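Local coordinates for putative oxidoreductase (Bacteroides fragilis NCTC 9343, PDB 3FHL), which probably acts as an NAD(P)-dependent oxidoreductase of the Gfo/Idh/MocA family, at residues 97-102 and 106-111; 76-81 and 92-97. All blocks are in the same frame, centred on the assembly; numbering follows the deposited sequence.

Overall arrangement
Both contacts lie in the Rossmann-type nucleotide-binding domain and follow one another along the chain, neither nested nor crossed. Interaction 2 comes first: after strand 68-71 the chain enters helix 78-87, returns as strand 91-95, and residues 92-97 close that loop by meeting the N-terminal part of the helix within 76-81. Pro97 is shared, and from it interaction 1 opens, folding the loop 97-102 against helix 102-115 at residues 106-111. Their centres lie about 9 Å apart. Tyr79 bridges them: its OH is a probable hydrogen-bond partner of Glu107 OE1 at 2.7 Å, while its ring carbon CD1 packs 3.9 Å from Leu108 CG. Two successive helices and the strand between them are thereby tied together.

Interaction 1 (97-102 and 106-111); sequences PFTSTT and EELIAL
The backbone N of Glu106 bonds to the carbonyl O of Thr102 at 2.8 Å, an i to i+4 bond in the first turn of helix 102-115. This is the loop-to-helix connection that follows a parallel strand in the Rossmann fold, with Thr101 as N-cap: its hydroxyl caps the backbone N of Gln104. Just ahead of the cap, the Thr99 hydroxyl donates from OG1 to Thr101 O at 2.6 Å, approaching from above the carbonyl plane and pinning the bend. The loop also packs on the helix through Phe98. With CG anti to the backbone N (chi1 175°), its ring extends to the helix flank, where Phe98 CE1 lies 3.8 Å from Leu108 CD1. The approach to Ile109 is looser, Phe98 CE2 standing 4.3 Å from Ile109 CD1. The side chains of Phe98 and Leu108 run past each other in opposite directions, and Phe98 CZ also reaches Leu108 CB. Leu119 of strand 119-122 touches Phe98, Leu108 and Ile109, and Ile331 of helix 328-347 also packs on Phe98, so the ring joins the nucleotide-binding domain to a helix of the C-terminal part. Thr99 completes the cluster: its methyl CG2 sits 4.2 Å above the centre of the Phe98 ring and 3.8 Å from Leu108 CD1.

Interaction 2 (76-81 and 92-97); sequences NTHYEY and VVVEKP
His78 ND1 donates to two backbone carbonyls, those of residues 97 and 95: to Pro97 O at 2.8 Å and, weakly, to Glu95 O at 2.9 Å. Neither bond is straight, with N-H...O angles of 132° and 123°, as expected for one hydrogen shared between two acceptors. Glu95 O lies at the ring edge near its plane, whereas Pro97 O is tilted 30° out of it. NE2 bonds to Thr73 O, so both ring nitrogens meet carbonyl oxygens and the ring's rotation is fixed. Glu95, Lys96 and Pro97 form the EKP sequence characteristic of this family. The cis peptide before Pro97 turns the chain here, and the histidine grips the backbone on both sides of that turn. One residue back along the strand from Glu95, Val94 CG1 packs 3.6 Å from His78 ND1; of the two Val94 methyls it is this one, set opposite the backbone N, that meets the ring. Glu95 CB comes within 3.9 Å of His78 CE1, while the Glu95 carboxylate turns to His21. In the beta-alpha-beta unit 68-71, 78-87, 91-95, the contact joins the N-terminal part of the helix to Val94 and the residues following it, with Val71 packed against His78 and strand 119-122 flanking 91-95.

Interaction 1 (97-102 and 106-111)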
loop_
_atom_site.group_PDB
_atom_site.type_symbol
_atom_site.label_atom_id
_atom_site.label_comp_id
_atom_site.label_asym_id
_atom_site.label_seq_id
_atom_site.Cartn_x
_atom_site.Cartn_y
_atom_site.Cartn_z
ATOM N N PRO C 97 -4.532 -24.703 -11.780
ATOM C CA PRO C 97 -5.172 -25.081 -10.513
ATOM C C PRO C 97 -4.996 -26.565 -10.186
ATOM O O PRO C 97 -5.253 -27.425 -11.034
ATOM C CB PRO C 97 -6.657 -24.750 -10.745
ATOM C CG PRO C 97 -6.741 -24.155 -12.137
ATOM C CD PRO C 97 -5.517 -24.580 -12.862
ATOM N N PHE C 98 -4.520 -26.831 -8.969
ATOM C CA PHE C 98 -4.283 -28.183 -8.456
ATOM C C PHE C 98 -5.522 -29.056 -8.651
ATOM O O PHE C 98 -5.471 -30.049 -9.378
ATOM C CB PHE C 98 -3.852 -28.087 -6.979
ATOM C CG PHE C 98 -3.674 -29.414 -6.264
ATOM C CD1 PHE C 98 -3.136 -30.533 -6.902
ATOM C CD2 PHE C 98 -4.004 -29.518 -4.917
ATOM C CE1 PHE C 98 -2.980 -31.731 -6.217
ATOM C CE2 PHE C 98 -3.835 -30.705 -4.226
ATOM C CZ PHE C 98 -3.329 -31.814 -4.872
ATOM N N THR C 99 -6.629 -28.680 -8.014
ATOM C CA THR C 99 -7.902 -29.373 -8.197
ATOM C C THR C 99 -9.029 -28.355 -8.262
ATOM O O THR C 99 -8.837 -27.182 -7.921
ATOM C CB THR C 99 -8.215 -30.329 -7.039
ATOM O OG1 THR C 99 -8.024 -29.647 -5.794
ATOM C CG2 THR C 99 -7.329 -31.562 -7.080
ATOM N N SER C 100 -10.209 -28.807 -8.684
ATOM C CA SER C 100 -11.378 -27.936 -8.723
ATOM C C SER C 100 -11.924 -27.662 -7.320
ATOM O O SER C 100 -12.470 -26.591 -7.073
ATOM C CB SER C 100 -12.463 -28.502 -9.647
ATOM O OG SER C 100 -13.027 -29.687 -9.121
ATOM N N THR C 101 -11.763 -28.623 -6.406
ATOM C CA THR C 101 -12.185 -28.448 -5.004
ATOM C C THR C 101 -11.093 -28.839 -4.008
ATOM O O THR C 101 -10.193 -29.611 -4.335
ATOM C CB THR C 101 -13.486 -29.253 -4.642
ATOM O OG1 THR C 101 -13.161 -30.621 -4.363
ATOM C CG2 THR C 101 -14.546 -29.181 -5.752
ATOM N N THR C 102 -11.203 -28.306 -2.791
ATOM C CA THR C 102 -10.287 -28.594 -1.681
ATOM C C THR C 102 -10.339 -30.062 -1.240
ATOM O O THR C 102 -9.300 -30.661 -0.936
ATOM C CB THR C 102 -10.570 -27.658 -0.477
ATOM O OG1 THR C 102 -10.364 -26.299 -0.881
ATOM C CG2 THR C 102 -9.654 -27.962 0.718
ATOM N N GLU C 106 -7.294 -32.674 -0.968
ATOM C CA GLU C 106 -6.994 -33.464 0.236
ATOM C C GLU C 106 -6.973 -34.971 -0.062
ATOM O O GLU C 106 -6.146 -35.701 0.492
ATOM C CB GLU C 106 -7.968 -33.141 1.374
ATOM C CG GLU C 106 -7.788 -31.730 1.938
ATOM C CD GLU C 106 -8.805 -31.349 3.007
ATOM O OE1 GLU C 106 -9.959 -31.837 2.955
ATOM O OE2 GLU C 106 -8.446 -30.543 3.894
ATOM N N GLU C 107 -7.858 -35.410 -0.959
ATOM C CA GLU C 107 -7.907 -36.808 -1.402
ATOM C C GLU C 107 -6.624 -37.246 -2.128
ATOM O O GLU C 107 -6.084 -38.325 -1.853
ATOM C CB GLU C 107 -9.121 -37.039 -2.304
ATOM C CG GLU C 107 -9.360 -38.504 -2.663
ATOM C CD GLU C 107 -10.331 -38.679 -3.813
ATOM O OE1 GLU C 107 -11.128 -37.752 -4.074
ATOM O OE2 GLU C 107 -10.299 -39.749 -4.461
ATOM N N LEU C 108 -6.151 -36.409 -3.049
ATOM C CA LEU C 108 -4.922 -36.681 -3.798
ATOM C C LEU C 108 -3.693 -36.751 -2.904
ATOM O O LEU C 108 -2.842 -37.632 -3.083
ATOM C CB LEU C 108 -4.714 -35.633 -4.889
ATOM C CG LEU C 108 -5.662 -35.708 -6.084
ATOM C CD1 LEU C 108 -5.233 -34.701 -7.138
ATOM C CD2 LEU C 108 -5.700 -37.116 -6.662
ATOM N N ILE C 109 -3.612 -35.827 -1.944
ATOM C CA ILE C 109 -2.499 -35.753 -0.993
ATOM C C ILE C 109 -2.424 -37.032 -0.145
ATOM O O ILE C 109 -1.345 -37.602 0.025
ATOM C CB ILE C 109 -2.584 -34.465 -0.118
ATOM C CG1 ILE C 109 -2.215 -33.226 -0.962
ATOM C CG2 ILE C 109 -1.690 -34.557 1.133
ATOM C CD1 ILE C 109 -2.581 -31.886 -0.325
ATOM N N ALA C 110 -3.578 -37.488 0.342
ATOM C CA ALA C 110 -3.669 -38.738 1.112
ATOM C C ALA C 110 -3.329 -39.987 0.281
ATOM O O ALA C 110 -2.665 -40.891 0.780
ATOM C CB ALA C 110 -5.039 -38.866 1.742
ATOM N N LEU C 111 -3.778 -40.026 -0.977
ATOM C CA LEU C 111 -3.436 -41.118 -1.890
ATOM C C LEU C 111 -1.926 -41.194 -2.143
ATOM O O LEU C 111 -1.328 -42.264 -2.009
ATOM C CB LEU C 111 -4.204 -40.994 -3.210
ATOM C CG LEU C 111 -3.954 -42.013 -4.328
ATOM C CD1 LEU C 111 -4.406 -43.421 -3.944
ATOM C CD2 LEU C 111 -4.645 -41.570 -5.620
#

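Interaction 2 (76-81 and 92-97)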
loop_
_atom_site.group_PDB
_atom_site.type_symbol
_atom_site.label_atom_id
_atom_site.label_comp_id
_atom_site.label_asym_id
_atom_site.label_seq_id
_atom_site.Cartn_x
_atom_site.Cartn_y
_atom_site.Cartn_z
ATOM N N ASN C 76 -9.705 -28.538 -16.020
ATOM C CA ASN C 76 -10.733 -29.500 -15.600
ATOM C C ASN C 76 -10.245 -30.939 -15.422
ATOM O O ASN C 76 -10.860 -31.730 -14.697
ATOM C CB ASN C 76 -11.930 -29.464 -16.558
ATOM C CG ASN C 76 -12.971 -28.437 -16.154
ATOM O OD1 ASN C 76 -13.393 -27.610 -16.967
ATOM N ND2 ASN C 76 -13.393 -28.482 -14.893
ATOM N N THR C 77 -9.139 -31.274 -16.079
ATOM C CA THR C 77 -8.589 -32.624 -16.007
ATOM C C THR C 77 -7.717 -32.894 -14.772
ATOM O O THR C 77 -7.479 -34.053 -14.448
ATOM C CB THR C 77 -7.766 -32.985 -17.276
ATOM O OG1 THR C 77 -6.575 -32.190 -17.324
ATOM C CG2 THR C 77 -8.585 -32.766 -18.554
ATOM N N HIS C 78 -7.269 -31.844 -14.079
ATOM C CA HIS C 78 -6.144 -31.963 -13.125
ATOM C C HIS C 78 -6.326 -32.956 -11.982
ATOM O O HIS C 78 -5.413 -33.716 -11.688
ATOM C CB HIS C 78 -5.698 -30.598 -12.595
ATOM C CG HIS C 78 -4.899 -29.799 -13.579
ATOM N ND1 HIS C 78 -4.112 -28.731 -13.207
ATOM C CD2 HIS C 78 -4.759 -29.920 -14.921
ATOM C CE1 HIS C 78 -3.526 -28.225 -14.278
ATOM N NE2 HIS C 78 -3.906 -28.924 -15.332
ATOM N N TYR C 79 -7.502 -32.967 -11.363
ATOM C CA TYR C 79 -7.810 -33.966 -10.341
ATOM C C TYR C 79 -7.796 -35.385 -10.921
ATOM O O TYR C 79 -7.156 -36.274 -10.354
ATOM C CB TYR C 79 -9.162 -33.667 -9.691
ATOM C CG TYR C 79 -9.758 -34.808 -8.897
ATOM C CD1 TYR C 79 -9.217 -35.193 -7.672
ATOM C CD2 TYR C 79 -10.880 -35.498 -9.372
ATOM C CE1 TYR C 79 -9.774 -36.235 -6.937
ATOM C CE2 TYR C 79 -11.443 -36.544 -8.646
ATOM C CZ TYR C 79 -10.891 -36.900 -7.431
ATOM O OH TYR C 79 -11.451 -37.929 -6.717
ATOM N N GLU C 80 -8.491 -35.582 -12.044
ATOM C CA GLU C 80 -8.614 -36.903 -12.669
ATOM C C GLU C 80 -7.245 -37.403 -13.123
ATOM O O GLU C 80 -6.870 -38.542 -12.845
ATOM C CB GLU C 80 -9.581 -36.859 -13.865
ATOM C CG GLU C 80 -9.918 -38.236 -14.474
ATOM C CD GLU C 80 -10.548 -38.167 -15.878
ATOM O OE1 GLU C 80 -11.135 -37.123 -16.254
ATOM O OE2 GLU C 80 -10.453 -39.175 -16.611
ATOM N N TYR C 81 -6.505 -36.525 -13.797
ATOM C CA TYR C 81 -5.209 -36.849 -14.384
ATOM C C TYR C 81 -4.125 -37.127 -13.338
ATOM O O TYR C 81 -3.345 -38.082 -13.487
ATOM C CB TYR C 81 -4.783 -35.756 -15.370
ATOM C CG TYR C 81 -5.414 -35.881 -16.746
ATOM C CD1 TYR C 81 -6.633 -36.564 -16.931
ATOM C CD2 TYR C 81 -4.805 -35.309 -17.865
ATOM C CE1 TYR C 81 -7.217 -36.678 -18.196
ATOM C CE2 TYR C 81 -5.385 -35.412 -19.143
ATOM C CZ TYR C 81 -6.590 -36.096 -19.294
ATOM O OH TYR C 81 -7.165 -36.211 -20.545
ATOM N N VAL C 92 4.315 -37.227 -9.150
ATOM C CA VAL C 92 3.466 -36.278 -9.901
ATOM C C VAL C 92 3.740 -34.799 -9.606
ATOM O O VAL C 92 3.849 -34.389 -8.445
ATOM C CB VAL C 92 1.927 -36.572 -9.682
ATOM C CG1 VAL C 92 1.044 -35.561 -10.409
ATOM C CG2 VAL C 92 1.562 -37.953 -10.163
ATOM N N VAL C 93 3.855 -34.014 -10.673
ATOM C CA VAL C 93 3.761 -32.551 -10.583
ATOM C C VAL C 93 2.427 -32.094 -11.174
ATOM O O VAL C 93 2.074 -32.486 -12.291
ATOM C CB VAL C 93 4.947 -31.859 -11.306
ATOM C CG1 VAL C 93 4.689 -30.349 -11.521
ATOM C CG2 VAL C 93 6.196 -32.045 -10.496
ATOM N N VAL C 94 1.679 -31.282 -10.422
ATOM C CA VAL C 94 0.473 -30.657 -10.966
ATOM C C VAL C 94 0.646 -29.142 -11.062
ATOM O O VAL C 94 1.140 -28.490 -10.137
ATOM C CB VAL C 94 -0.807 -30.938 -10.141
ATOM C CG1 VAL C 94 -2.065 -30.733 -11.008
ATOM C CG2 VAL C 94 -0.800 -32.340 -9.559
ATOM N N GLU C 95 0.239 -28.600 -12.198
ATOM C CA GLU C 95 0.119 -27.161 -12.351
ATOM C C GLU C 95 -1.134 -26.648 -11.681
ATOM O O GLU C 95 -2.129 -27.376 -11.559
ATOM C CB GLU C 95 0.076 -26.799 -13.819
ATOM C CG GLU C 95 1.443 -26.602 -14.389
ATOM C CD GLU C 95 1.438 -25.712 -15.601
ATOM O OE1 GLU C 95 0.460 -25.759 -16.380
ATOM O OE2 GLU C 95 2.432 -24.973 -15.787
ATOM N N LYS C 96 -1.081 -25.390 -11.249
ATOM C CA LYS C 96 -2.273 -24.661 -10.817
ATOM C C LYS C 96 -3.222 -24.485 -12.000
ATOM O O LYS C 96 -2.774 -24.157 -13.103
ATOM C CB LYS C 96 -1.895 -23.295 -10.253
ATOM C CG LYS C 96 -1.189 -23.358 -8.906
ATOM C CD LYS C 96 -0.296 -22.140 -8.708
ATOM C CE LYS C 96 -1.093 -20.841 -8.757
ATOM N NZ LYS C 96 -0.187 -19.649 -8.664
ATOM N N PRO C 97 -4.532 -24.703 -11.780
ATOM C CA PRO C 97 -5.172 -25.081 -10.513
ATOM C C PRO C 97 -4.996 -26.565 -10.186
ATOM O O PRO C 97 -5.253 -27.425 -11.034
ATOM C CB PRO C 97 -6.657 -24.750 -10.745
ATOM C CG PRO C 97 -6.741 -24.155 -12.137
ATOM C CD PRO C 97 -5.517 -24.580 -12.862
#